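Local coordinates for DNA translocase coupling protein (Clostridium perfringens, PDB 6O1W), which probably binds ATP and DNA as the FtsK-like motor part of a membrane-anchored coupling protein for plasmid conjugation, at residues G120-D125 against D334-Q339; T315-L320 against R326-L331; A15-N20 against S26-L31; K96-P99 against K103-E106. All blocks are in the same frame, centred on the assembly; numbering follows the deposited sequence.

Interaction 1 (G120-D125 against D334-Q339); sequences GNIKID and DTVQFQ. With BGC (beta-D-glucopyranose), chain C.
I122 is the residue of 120-125 that touches V336 and F338, and a glucose molecule lies beside the contact. Just before it, the backbone O of N121 lies 3.6 Å from O4 of the glucose. I122 has CG1 beside its own backbone N (chi1 -62°), and CG1 and the CD1 methyl it carries take different partners. CG1 sits 3.8 Å from F338 CB and approaches the start of the ring obliquely, the two side chains crossing at about a right angle. CD1 lies 3.7 Å from V336 CG2, the branch that V336 places between its own N and carbonyl carbon. The sugar hydroxyl O2 is 3.7 Å from I122 CD1, so this methyl touches both V336 and the sugar. Next along, K123 O comes within 3.3 Å of the ring oxygen O5 of the glucose. K123 CB rests 3.9 Å from C6 of the sugar. I124 follows and turns to F329, which also lines this sugar pocket. Strands 121-125 and 334-340 are not neighbours in the mixed sheet. Strand 111-116 runs between them, bonded to I122 and I124, and strand 326-331 pairs with V336 and F338 farther in.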
loop_
_atom_site.group_PDB
_atom_site.type_symbol
_atom_site.label_atom_id
_atom_site.label_comp_id
_atom_site.label_asym_id
_atom_site.label_seq_id
_atom_site.Cartn_x
_atom_site.Cartn_y
_atom_site.Cartn_z
ATOM N N GLY A 120 16.148 -0.443 -5.503
ATOM C CA GLY A 120 15.259 0.043 -6.560
ATOM C C GLY A 120 13.892 0.529 -6.130
ATOM O O GLY A 120 13.590 0.629 -4.935
ATOM N N ASN A 121 13.049 0.826 -7.126
ATOM C CA ASN A 121 11.693 1.319 -6.933
ATOM C C ASN A 121 10.666 0.205 -7.018
ATOM O O ASN A 121 10.932 -0.860 -7.591
ATOM C CB ASN A 121 11.371 2.400 -7.960
ATOM C CG ASN A 121 12.171 3.662 -7.768
ATOM O OD1 ASN A 121 12.471 4.095 -6.649
ATOM N ND2 ASN A 121 12.530 4.285 -8.864
ATOM N N ILE A 122 9.501 0.436 -6.428
ATOM C CA ILE A 122 8.443 -0.549 -6.483
ATOM C C ILE A 122 7.623 -0.261 -7.734
ATOM O O ILE A 122 7.080 0.834 -7.854
ATOM C CB ILE A 122 7.576 -0.510 -5.187
ATOM C CG1 ILE A 122 8.411 -0.847 -3.928
ATOM C CG2 ILE A 122 6.320 -1.391 -5.322
ATOM C CD1 ILE A 122 8.685 -2.274 -3.615
ATOM N N LYS A 123 7.543 -1.241 -8.658
ATOM C CA LYS A 123 6.760 -1.133 -9.907
ATOM C C LYS A 123 5.640 -2.145 -9.890
ATOM O O LYS A 123 5.812 -3.251 -9.366
ATOM C CB LYS A 123 7.632 -1.335 -11.162
ATOM C CG LYS A 123 8.744 -0.289 -11.314
ATOM C CD LYS A 123 9.483 -0.394 -12.623
ATOM C CE LYS A 123 10.731 0.450 -12.585
ATOM N NZ LYS A 123 11.584 0.231 -13.785
ATOM N N ILE A 124 4.471 -1.736 -10.379
ATOM C CA ILE A 124 3.300 -2.592 -10.497
ATOM C C ILE A 124 2.917 -2.603 -11.978
ATOM O O ILE A 124 2.704 -1.539 -12.559
ATOM C CB ILE A 124 2.094 -2.139 -9.620
ATOM C CG1 ILE A 124 2.454 -2.018 -8.124
ATOM C CG2 ILE A 124 0.890 -3.076 -9.815
ATOM C CD1 ILE A 124 1.451 -1.162 -7.313
ATOM N N ASP A 125 2.833 -3.801 -12.577
ATOM C CA ASP A 125 2.378 -3.992 -13.957
ATOM C C ASP A 125 0.915 -4.429 -13.876
ATOM O O ASP A 125 0.607 -5.594 -13.582
ATOM C CB ASP A 125 3.222 -5.038 -14.697
ATOM C CG ASP A 125 2.816 -5.239 -16.158
ATOM O OD1 ASP A 125 1.731 -4.756 -16.547
ATOM O OD2 ASP A 125 3.587 -5.876 -16.908
ATOM N N ASP A 334 5.451 -12.332 -0.550
ATOM C CA ASP A 334 6.453 -11.462 0.117
ATOM C C ASP A 334 5.917 -10.074 0.509
ATOM O O ASP A 334 5.123 -9.485 -0.225
ATOM C CB ASP A 334 7.736 -11.320 -0.739
ATOM C CG ASP A 334 8.992 -10.820 -0.004
ATOM O OD1 ASP A 334 9.050 -10.938 1.256
ATOM O OD2 ASP A 334 9.917 -10.331 -0.683
ATOM N N THR A 335 6.358 -9.568 1.665
ATOM C CA THR A 335 5.979 -8.253 2.201
ATOM C C THR A 335 7.243 -7.426 2.339
ATOM O O THR A 335 8.128 -7.809 3.088
ATOM C CB THR A 335 5.230 -8.370 3.564
ATOM O OG1 THR A 335 4.098 -9.216 3.428
ATOM C CG2 THR A 335 4.765 -7.006 4.101
ATOM N N VAL A 336 7.339 -6.308 1.625
ATOM C CA VAL A 336 8.540 -5.461 1.707
ATOM C C VAL A 336 8.199 -4.056 2.194
ATOM O O VAL A 336 7.094 -3.568 1.956
ATOM C CB VAL A 336 9.399 -5.439 0.395
ATOM C CG1 VAL A 336 9.724 -6.853 -0.097
ATOM C CG2 VAL A 336 8.735 -4.623 -0.703
ATOM N N GLN A 337 9.160 -3.395 2.832
ATOM C CA GLN A 337 8.986 -2.034 3.302
ATOM C C GLN A 337 9.420 -1.084 2.169
ATOM O O GLN A 337 10.389 -1.358 1.467
ATOM C CB GLN A 337 9.844 -1.818 4.597
ATOM C CG GLN A 337 9.689 -0.445 5.218
ATOM C CD GLN A 337 10.434 -0.194 6.521
ATOM O OE1 GLN A 337 11.194 -1.004 7.083
ATOM N NE2 GLN A 337 10.227 0.972 7.027
ATOM N N PHE A 338 8.693 0.017 1.976
ATOM C CA PHE A 338 9.055 1.020 0.981
ATOM C C PHE A 338 8.535 2.384 1.406
ATOM O O PHE A 338 7.572 2.447 2.187
ATOM C CB PHE A 338 8.493 0.664 -0.435
ATOM C CG PHE A 338 7.044 1.015 -0.684
ATOM C CD1 PHE A 338 6.022 0.205 -0.197
ATOM C CD2 PHE A 338 6.701 2.132 -1.445
ATOM C CE1 PHE A 338 4.678 0.503 -0.468
ATOM C CE2 PHE A 338 5.361 2.438 -1.701
ATOM C CZ PHE A 338 4.355 1.632 -1.193
ATOM N N GLN A 339 9.132 3.460 0.822
ATOM C CA GLN A 339 8.713 4.844 0.999
ATOM C C GLN A 339 7.884 5.218 -0.214
ATOM O O GLN A 339 8.383 5.193 -1.333
ATOM C CB GLN A 339 9.925 5.806 1.096
ATOM C CG GLN A 339 9.563 7.273 1.457
ATOM C CD GLN A 339 8.884 7.444 2.807
ATOM O OE1 GLN A 339 9.076 6.661 3.744
ATOM N NE2 GLN A 339 8.052 8.478 2.942
HETATM C C2 BGC C . 9.154 -6.077 -5.667
HETATM C C3 BGC C . 10.306 -5.127 -5.963
HETATM C C4 BGC C . 10.528 -5.039 -7.468
HETATM C C5 BGC C . 9.330 -4.334 -8.094
HETATM C C6 BGC C . 9.153 -4.604 -9.578
HETATM C C1 BGC C . 8.029 -5.941 -6.702
HETATM O O1 BGC C . 8.034 -7.048 -7.535
HETATM O O2 BGC C . 8.637 -5.858 -4.360
HETATM O O3 BGC C . 11.492 -5.567 -5.309
HETATM O O4 BGC C . 11.722 -4.320 -7.775
HETATM O O5 BGC C . 8.105 -4.691 -7.419
HETATM O O6 BGC C . 8.631 -5.896 -9.875
#

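Interaction 2 (T315-L320 against R326-L331). With BGC (beta-D-glucopyranose), chain D.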
loop_
_atom_site.group_PDB
_atom_site.type_symbol
_atom_site.label_atom_id
_atom_site.label_comp_id
_atom_site.label_asym_id
_atom_site.label_seq_id
_atom_site.Cartn_x
_atom_site.Cartn_y
_atom_site.Cartn_z
ATOM N N THR A 315 1.100 -9.917 10.584
ATOM C CA THR A 315 1.025 -8.843 11.574
ATOM C C THR A 315 2.124 -7.777 11.392
ATOM O O THR A 315 2.360 -6.997 12.319
ATOM C CB THR A 315 1.154 -9.472 12.986
ATOM O OG1 THR A 315 2.476 -10.004 13.102
ATOM C CG2 THR A 315 0.107 -10.573 13.264
ATOM N N LYS A 316 2.797 -7.736 10.235
ATOM C CA LYS A 316 3.944 -6.838 10.010
ATOM C C LYS A 316 3.644 -5.334 9.993
ATOM O O LYS A 316 4.583 -4.559 10.186
ATOM C CB LYS A 316 4.717 -7.217 8.744
ATOM C CG LYS A 316 5.238 -8.649 8.747
ATOM C CD LYS A 316 5.860 -8.977 7.374
ATOM C CE LYS A 316 6.041 -10.451 7.139
ATOM N NZ LYS A 316 6.986 -11.039 8.117
ATOM N N ALA A 317 2.379 -4.899 9.761
ATOM C CA ALA A 317 2.092 -3.447 9.777
ATOM C C ALA A 317 2.307 -2.832 11.191
ATOM O O ALA A 317 2.532 -1.636 11.309
ATOM C CB ALA A 317 0.683 -3.164 9.259
ATOM N N LYS A 318 2.325 -3.665 12.245
ATOM C CA LYS A 318 2.572 -3.182 13.612
ATOM C C LYS A 318 4.066 -2.854 13.866
ATOM O O LYS A 318 4.384 -2.207 14.857
ATOM C CB LYS A 318 2.010 -4.197 14.655
ATOM C CG LYS A 318 2.977 -5.333 15.021
ATOM C CD LYS A 318 2.306 -6.633 15.483
ATOM C CE LYS A 318 3.314 -7.748 15.769
ATOM N NZ LYS A 318 4.157 -8.134 14.584
ATOM N N ASP A 319 4.973 -3.334 12.993
ATOM C CA ASP A 319 6.432 -3.198 13.134
ATOM C C ASP A 319 6.996 -1.966 12.452
ATOM O O ASP A 319 8.173 -1.656 12.657
ATOM C CB ASP A 319 7.147 -4.407 12.492
ATOM C CG ASP A 319 6.626 -5.777 12.849
ATOM O OD1 ASP A 319 6.170 -5.954 13.987
ATOM O OD2 ASP A 319 6.711 -6.685 11.988
ATOM N N LEU A 320 6.232 -1.363 11.522
ATOM C CA LEU A 320 6.754 -0.235 10.756
ATOM C C LEU A 320 7.237 0.924 11.637
ATOM O O LEU A 320 6.579 1.199 12.629
ATOM C CB LEU A 320 5.676 0.302 9.791
ATOM C CG LEU A 320 5.462 -0.461 8.464
ATOM C CD1 LEU A 320 4.248 0.115 7.723
ATOM C CD2 LEU A 320 6.711 -0.393 7.578
ATOM N N ARG A 326 5.649 5.905 4.863
ATOM C CA ARG A 326 6.332 4.612 4.942
ATOM C C ARG A 326 5.281 3.493 4.945
ATOM O O ARG A 326 4.343 3.510 5.742
ATOM C CB ARG A 326 7.235 4.553 6.173
ATOM C CG ARG A 326 8.128 3.317 6.232
ATOM C CD ARG A 326 9.095 3.246 5.064
ATOM N NE ARG A 326 10.044 4.365 5.007
ATOM C CZ ARG A 326 11.082 4.534 5.827
ATOM N NH1 ARG A 326 11.295 3.684 6.824
ATOM N NH2 ARG A 326 11.916 5.549 5.651
ATOM N N PHE A 327 5.402 2.552 4.018
ATOM C CA PHE A 327 4.388 1.505 3.893
ATOM C C PHE A 327 4.992 0.155 3.717
ATOM O O PHE A 327 6.180 0.050 3.414
ATOM C CB PHE A 327 3.539 1.802 2.614
ATOM C CG PHE A 327 2.506 2.882 2.757
ATOM C CD1 PHE A 327 2.849 4.217 2.615
ATOM C CD2 PHE A 327 1.191 2.568 3.076
ATOM C CE1 PHE A 327 1.899 5.220 2.820
ATOM C CE2 PHE A 327 0.233 3.568 3.252
ATOM C CZ PHE A 327 0.595 4.886 3.143
ATOM N N LEU A 328 4.130 -0.875 3.815
ATOM C CA LEU A 328 4.396 -2.253 3.412
ATOM C C LEU A 328 3.725 -2.522 2.051
ATOM O O LEU A 328 2.577 -2.143 1.809
ATOM C CB LEU A 328 3.898 -3.279 4.431
ATOM C CG LEU A 328 4.592 -3.226 5.808
ATOM C CD1 LEU A 328 3.922 -4.143 6.747
ATOM C CD2 LEU A 328 6.060 -3.584 5.699
ATOM N N PHE A 329 4.441 -3.204 1.188
ATOM C CA PHE A 329 3.971 -3.639 -0.123
ATOM C C PHE A 329 3.930 -5.163 -0.085
ATOM O O PHE A 329 4.938 -5.803 0.209
ATOM C CB PHE A 329 4.940 -3.191 -1.235
ATOM C CG PHE A 329 4.535 -3.614 -2.634
ATOM C CD1 PHE A 329 3.648 -2.850 -3.382
ATOM C CD2 PHE A 329 5.079 -4.760 -3.221
ATOM C CE1 PHE A 329 3.303 -3.226 -4.681
ATOM C CE2 PHE A 329 4.755 -5.115 -4.536
ATOM C CZ PHE A 329 3.852 -4.360 -5.250
ATOM N N LYS A 330 2.793 -5.731 -0.449
ATOM C CA LYS A 330 2.627 -7.168 -0.559
ATOM C C LYS A 330 1.979 -7.521 -1.912
ATOM O O LYS A 330 0.917 -6.998 -2.247
ATOM C CB LYS A 330 1.822 -7.727 0.627
ATOM C CG LYS A 330 1.632 -9.231 0.544
ATOM C CD LYS A 330 1.052 -9.846 1.783
ATOM C CE LYS A 330 1.434 -11.305 1.836
ATOM N NZ LYS A 330 0.300 -12.170 2.259
ATOM N N LEU A 331 2.661 -8.358 -2.695
ATOM C CA LEU A 331 2.211 -8.930 -3.974
ATOM C C LEU A 331 2.698 -10.360 -3.961
ATOM O O LEU A 331 3.893 -10.611 -4.067
ATOM C CB LEU A 331 2.740 -8.182 -5.216
ATOM C CG LEU A 331 2.325 -8.767 -6.600
ATOM C CD1 LEU A 331 0.856 -9.013 -6.706
ATOM C CD2 LEU A 331 2.721 -7.845 -7.712
HETATM C C2 BGC D . 7.784 -9.250 14.739
HETATM C C3 BGC D . 7.754 -10.017 13.418
HETATM C C4 BGC D . 9.071 -9.858 12.666
HETATM C C5 BGC D . 10.249 -10.199 13.578
HETATM C C6 BGC D . 11.596 -9.919 12.952
HETATM C C1 BGC D . 9.022 -9.617 15.550
HETATM O O1 BGC D . 9.069 -8.804 16.671
HETATM O O2 BGC D . 6.632 -9.532 15.525
HETATM O O3 BGC D . 6.686 -9.530 12.608
HETATM O O4 BGC D . 9.096 -10.670 11.494
HETATM O O5 BGC D . 10.189 -9.397 14.765
HETATM O O6 BGC D . 11.807 -8.522 12.773
#
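A317 and L328 bring their CA atoms to 6.9 Å, where a single 3-10 turn at 316-318 rests on strand 326-331. L320 then comes beside F327 as the chain leaves the turn. The two backbones exchange no hydrogen bonds, and apolar side chains join them. L328 has CG beside its N, and this sends CD1 up against the turn, 3.5 Å from A317 N. K316 CB touches the same methyl. The other branch, L328 CD2, meets L320 CD2 at 3.8 Å, the two leucines sliding past each other in opposite directions. L320 CD1 also rests on R326 O. R326 CG passes near L320 CD2, while the guanidinium group bonds to Q339 and P95 O.

The outer side of the turn is polar and holds a glucose molecule. K318 NZ is gripped by four oxygens: T315 OG1 at 2.9 Å, T315 O, D319 OD1 and O2 of the sugar. The bend at the end of its chain (chi4 -60°) brings NZ back over the turn, where it lies above the carbonyl plane of T315, 63° out of it. D319 OD1 forms a salt bridge with K318 NZ at 3.0 Å, met on the syn side and tilted from the carboxylate plane. D319 OD2 accepts a bond from sugar O3 at 2.9 Å. I42 O, E44 OE2 and D37 OD2 also bond to the sugar, and D37 pairs with K316 NZ as well. The turn follows helix 305-312, which L328 touches through L312. Strand 326-331 lies between strands 296-299 and 334-340.

Interaction 3 (A15-N20 against S26-L31)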
loop_
_atom_site.group_PDB
_atom_site.type_symbol
_atom_site.label_atom_id
_atom_site.label_comp_id
_atom_site.label_asym_id
_atom_site.label_seq_id
_atom_site.Cartn_x
_atom_site.Cartn_y
_atom_site.Cartn_z
ATOM N N ALA A 15 31.360 -3.127 21.664
ATOM C CA ALA A 15 30.552 -1.913 21.715
ATOM C C ALA A 15 30.122 -1.615 23.154
ATOM O O ALA A 15 30.290 -0.490 23.618
ATOM C CB ALA A 15 29.339 -2.044 20.787
ATOM N N PHE A 16 29.624 -2.641 23.887
ATOM C CA PHE A 16 29.153 -2.447 25.262
ATOM C C PHE A 16 30.282 -2.103 26.251
ATOM O O PHE A 16 30.113 -1.245 27.117
ATOM C CB PHE A 16 28.359 -3.670 25.708
ATOM C CG PHE A 16 27.035 -3.860 25.025
ATOM C CD1 PHE A 16 26.134 -2.802 24.907
ATOM C CD2 PHE A 16 26.648 -5.107 24.562
ATOM C CE1 PHE A 16 24.900 -2.979 24.268
ATOM C CE2 PHE A 16 25.396 -5.287 23.954
ATOM C CZ PHE A 16 24.527 -4.227 23.829
ATOM N N GLU A 17 31.435 -2.765 26.100
ATOM C CA GLU A 17 32.629 -2.547 26.918
ATOM C C GLU A 17 33.209 -1.131 26.723
ATOM O O GLU A 17 33.581 -0.495 27.710
ATOM C CB GLU A 17 33.674 -3.615 26.585
ATOM C CG GLU A 17 33.415 -4.913 27.325
ATOM C CD GLU A 17 34.297 -6.086 26.943
ATOM O OE1 GLU A 17 35.250 -5.892 26.153
ATOM O OE2 GLU A 17 34.031 -7.205 27.442
ATOM N N GLN A 18 33.238 -0.615 25.471
ATOM C CA GLN A 18 33.685 0.776 25.168
ATOM C C GLN A 18 32.789 1.802 25.949
ATOM O O GLN A 18 33.254 2.875 26.326
ATOM C CB GLN A 18 33.536 1.068 23.660
ATOM C CG GLN A 18 34.701 0.596 22.813
ATOM C CD GLN A 18 34.448 0.693 21.330
ATOM O OE1 GLN A 18 33.309 0.788 20.832
ATOM N NE2 GLN A 18 35.517 0.659 20.590
ATOM N N LEU A 19 31.513 1.438 26.202
ATOM C CA LEU A 19 30.569 2.288 26.942
ATOM C C LEU A 19 30.538 1.989 28.435
ATOM O O LEU A 19 29.868 2.699 29.183
ATOM C CB LEU A 19 29.153 2.096 26.362
ATOM C CG LEU A 19 28.952 2.452 24.887
ATOM C CD1 LEU A 19 27.544 2.100 24.420
ATOM C CD2 LEU A 19 29.328 3.880 24.608
ATOM N N ASN A 20 31.228 0.921 28.875
ATOM C CA ASN A 20 31.132 0.369 30.241
ATOM C C ASN A 20 29.634 0.191 30.573
ATOM O O ASN A 20 29.145 0.619 31.621
ATOM C CB ASN A 20 31.888 1.196 31.313
ATOM C CG ASN A 20 31.998 0.462 32.641
ATOM O OD1 ASN A 20 31.574 0.959 33.692
ATOM N ND2 ASN A 20 32.533 -0.755 32.620
ATOM N N SER A 26 28.281 -6.614 36.897
ATOM C CA SER A 26 29.411 -6.166 36.067
ATOM C C SER A 26 29.472 -6.852 34.676
ATOM O O SER A 26 30.515 -6.828 34.014
ATOM C CB SER A 26 30.738 -6.289 36.818
ATOM O OG SER A 26 30.753 -5.434 37.949
ATOM N N LYS A 27 28.344 -7.401 34.199
ATOM C CA LYS A 27 28.334 -8.030 32.880
ATOM C C LYS A 27 27.724 -7.120 31.836
ATOM O O LYS A 27 26.775 -6.381 32.129
ATOM C CB LYS A 27 27.609 -9.377 32.910
ATOM C CG LYS A 27 28.370 -10.407 33.734
ATOM C CD LYS A 27 27.747 -11.782 33.684
ATOM C CE LYS A 27 28.456 -12.733 34.621
ATOM N NZ LYS A 27 29.862 -12.990 34.212
ATOM N N THR A 28 28.257 -7.184 30.609
ATOM C CA THR A 28 27.709 -6.433 29.478
ATOM C C THR A 28 26.503 -7.269 28.995
ATOM O O THR A 28 26.461 -8.466 29.273
ATOM C CB THR A 28 28.729 -6.280 28.343
ATOM O OG1 THR A 28 29.178 -7.570 27.950
ATOM C CG2 THR A 28 29.881 -5.366 28.689
ATOM N N PRO A 29 25.522 -6.672 28.286
ATOM C CA PRO A 29 24.346 -7.450 27.851
ATOM C C PRO A 29 24.697 -8.689 27.040
ATOM O O PRO A 29 25.689 -8.712 26.311
ATOM C CB PRO A 29 23.557 -6.445 27.028
ATOM C CG PRO A 29 23.927 -5.118 27.645
ATOM C CD PRO A 29 25.379 -5.247 27.926
ATOM N N ILE A 30 23.898 -9.739 27.233
ATOM C CA ILE A 30 24.035 -11.029 26.579
ATOM C C ILE A 30 23.053 -11.099 25.409
ATOM O O ILE A 30 21.850 -11.015 25.634
ATOM C CB ILE A 30 23.722 -12.162 27.609
ATOM C CG1 ILE A 30 24.592 -12.078 28.899
ATOM C CG2 ILE A 30 23.793 -13.559 26.971
ATOM C CD1 ILE A 30 26.126 -12.166 28.709
ATOM N N LEU A 31 23.557 -11.356 24.181
ATOM C CA LEU A 31 22.706 -11.565 23.014
ATOM C C LEU A 31 21.975 -12.908 23.170
ATOM O O LEU A 31 22.626 -13.960 23.244
ATOM C CB LEU A 31 23.525 -11.566 21.709
ATOM C CG LEU A 31 22.711 -11.804 20.420
ATOM C CD1 LEU A 31 21.828 -10.623 20.095
ATOM C CD2 LEU A 31 23.614 -12.147 19.246
#
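E17, which rests on T28, accepts a bond at its backbone O from N20 N at 3.0 Å. This bond belongs to the Schellman motif that ends helix 7-18, with N20 at positive phi. The carboxylate of E17 forms a salt bridge with R13 one turn back. Its aliphatic part does the touching: CG lies 3.8 Å from T28 CG2. The same T28 methyl reaches F16 CB, and T28 CB is 3.7 Å from F16 CB. CG2 lies anti to the carbonyl carbon of T28 (OG1 chi1 56°), which places this methyl against the helix. P29 lies flat over the F16 ring. Its CD sits 3.7 Å from the ring centroid and 18° off the normal, a CH-pi contact over the face. CB and CG of the proline extend this cover toward CE2 and CZ. F47 meets the same ring edge-to-face, and W56 of helix 53-58 touches both F16 and P29. The proline CD hydrogens are probably slightly positive beside the nitrogen, which would suit the pi face. The chemistry is mostly apolar: carbon contacts tie the helix end to the residues leading into strand 30-36, while the charge of E17 is paired within its own helix.

Interaction 4 (K96-P99 against K103-E106)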
loop_
_atom_site.group_PDB
_atom_site.type_symbol
_atom_site.label_atom_id
_atom_site.label_comp_id
_atom_site.label_asym_id
_atom_site.label_seq_id
_atom_site.Cartn_x
_atom_site.Cartn_y
_atom_site.Cartn_z
ATOM N N LYS A 96 12.995 9.165 3.808
ATOM C CA LYS A 96 11.955 9.483 4.800
ATOM C C LYS A 96 10.981 10.501 4.178
ATOM O O LYS A 96 9.975 10.881 4.787
ATOM C CB LYS A 96 12.582 10.021 6.099
ATOM C CG LYS A 96 13.467 9.014 6.817
ATOM C CD LYS A 96 13.747 9.459 8.256
ATOM C CE LYS A 96 14.403 8.361 9.065
ATOM N NZ LYS A 96 14.396 8.660 10.522
ATOM N N TYR A 97 11.321 10.947 2.957
ATOM C CA TYR A 97 10.553 11.857 2.126
ATOM C C TYR A 97 10.981 11.632 0.699
ATOM O O TYR A 97 12.172 11.620 0.397
ATOM C CB TYR A 97 10.772 13.324 2.526
ATOM C CG TYR A 97 9.963 14.304 1.704
ATOM C CD1 TYR A 97 8.570 14.255 1.691
ATOM C CD2 TYR A 97 10.589 15.302 0.961
ATOM C CE1 TYR A 97 7.823 15.165 0.949
ATOM C CE2 TYR A 97 9.849 16.222 0.226
ATOM C CZ TYR A 97 8.467 16.142 0.213
ATOM O OH TYR A 97 7.741 17.061 -0.505
ATOM N N LEU A 98 9.998 11.427 -0.185
ATOM C CA LEU A 98 10.264 11.134 -1.583
ATOM C C LEU A 98 9.188 11.817 -2.420
ATOM O O LEU A 98 8.118 11.240 -2.657
ATOM C CB LEU A 98 10.264 9.606 -1.767
ATOM C CG LEU A 98 10.580 9.042 -3.111
ATOM C CD1 LEU A 98 12.063 9.211 -3.440
ATOM C CD2 LEU A 98 10.181 7.590 -3.149
ATOM N N PRO A 99 9.436 13.086 -2.821
ATOM C CA PRO A 99 8.431 13.799 -3.625
ATOM C C PRO A 99 8.224 13.141 -4.979
ATOM O O PRO A 99 9.169 12.621 -5.561
ATOM C CB PRO A 99 9.034 15.206 -3.790
ATOM C CG PRO A 99 10.504 15.029 -3.572
ATOM C CD PRO A 99 10.636 13.924 -2.576
ATOM N N LYS A 103 9.465 12.318 -13.945
ATOM C CA LYS A 103 10.576 11.518 -14.482
ATOM C C LYS A 103 10.402 10.011 -14.204
ATOM O O LYS A 103 10.986 9.188 -14.927
ATOM C CB LYS A 103 11.931 12.019 -13.938
ATOM C CG LYS A 103 12.231 11.633 -12.488
ATOM C CD LYS A 103 13.633 12.055 -12.057
ATOM C CE LYS A 103 13.871 11.765 -10.595
ATOM N NZ LYS A 103 15.307 11.923 -10.229
ATOM N N TYR A 104 9.609 9.661 -13.158
ATOM C CA TYR A 104 9.318 8.285 -12.767
ATOM C C TYR A 104 8.283 7.593 -13.669
ATOM O O TYR A 104 8.213 6.366 -13.657
ATOM C CB TYR A 104 8.896 8.197 -11.291
ATOM C CG TYR A 104 9.933 8.709 -10.313
ATOM C CD1 TYR A 104 11.114 8.009 -10.088
ATOM C CD2 TYR A 104 9.691 9.839 -9.538
ATOM C CE1 TYR A 104 12.058 8.459 -9.165
ATOM C CE2 TYR A 104 10.627 10.303 -8.621
ATOM C CZ TYR A 104 11.815 9.614 -8.443
ATOM O OH TYR A 104 12.722 10.051 -7.515
ATOM N N ILE A 105 7.499 8.364 -14.449
ATOM C CA ILE A 105 6.477 7.822 -15.345
ATOM C C ILE A 105 7.102 6.832 -16.319
ATOM O O ILE A 105 8.051 7.177 -17.027
ATOM C CB ILE A 105 5.646 8.927 -16.061
ATOM C CG1 ILE A 105 4.739 9.647 -15.064
ATOM C CG2 ILE A 105 4.811 8.339 -17.218
ATOM C CD1 ILE A 105 4.102 10.858 -15.560
ATOM N N GLU A 106 6.576 5.596 -16.321
ATOM C CA GLU A 106 7.035 4.494 -17.167
ATOM C C GLU A 106 6.534 4.636 -18.572
ATOM O O GLU A 106 5.406 5.089 -18.805
ATOM C CB GLU A 106 6.578 3.142 -16.608
ATOM C CG GLU A 106 7.146 2.822 -15.235
ATOM C CD GLU A 106 8.640 2.570 -15.159
ATOM O OE1 GLU A 106 9.135 1.701 -15.907
ATOM O OE2 GLU A 106 9.313 3.232 -14.336
#
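Y104 reaches from a 3-10 turn toward L98 and P99, and its side chain can be followed outward. CB points toward 96-99 and sets the direction of the ring, with CG beside the backbone N (chi1 -59°). One face of the ring lies under the chain of its neighbour K103. K103 CG stands 4.2 Å above the plane, over the ring centre. K103 CE lies farther along the same face, 3.7 Å from Y104 CZ. On one side of the ring, CE2 comes within 4.1 Å of P99 O, which approaches obliquely. On the other side, CE1 is 4.2 Å from N121 ND2, an atom of the outermost strand 121-125. At the tip, Y104 OH is 4.2 Å from L98 CD1. This is a loose van der Waals approach, and neither it nor the approach to P99 O is a hydrogen bond.

L98 sends its branch there with CG anti to the backbone N (chi1 -177°). The P99 ring packs on Y97: its CD sits 3.6 Å above one face of that ring. F341 meets the Y104 ring with planes inclined at about 35°, and it also touches L98. The backbone of L98 is bonded to Y342, so the chain here runs beside the residues that follow strand 334-340. L98 lies about 7 Å, side chain to side chain, from A340, which contacts ATP in another structure of this protein, though none is bound here. The arrangement is an irregular part of the linker, with a 3-10 segment at 103-104, leading from the four-stranded antiparallel sheet into the FtsK-like P-loop NTPase fold.

Overall arrangement
Interactions 1 and 2 are buried and both reach one mixed sheet, interaction 2 by way of a loop packed on it. Their strands 334-340 and 326-331 are neighbours, joined by backbone bonds and by Q339 to R326. Each lies against its own glucose, but interaction 1 touches it mainly through carbons and backbone oxygens, whereas interaction 2 holds it with charged side chains. Interaction 4 is looser and only partly buried. It packs against interaction 1 through Q339 and L98, with a long, weak ion pair between K123 and E106. Interaction 3 stands apart, about 40 Å from the chain centre (centre to centre). It joins a helix to the start of the separate antiparallel sheet by aromatic and proline packing.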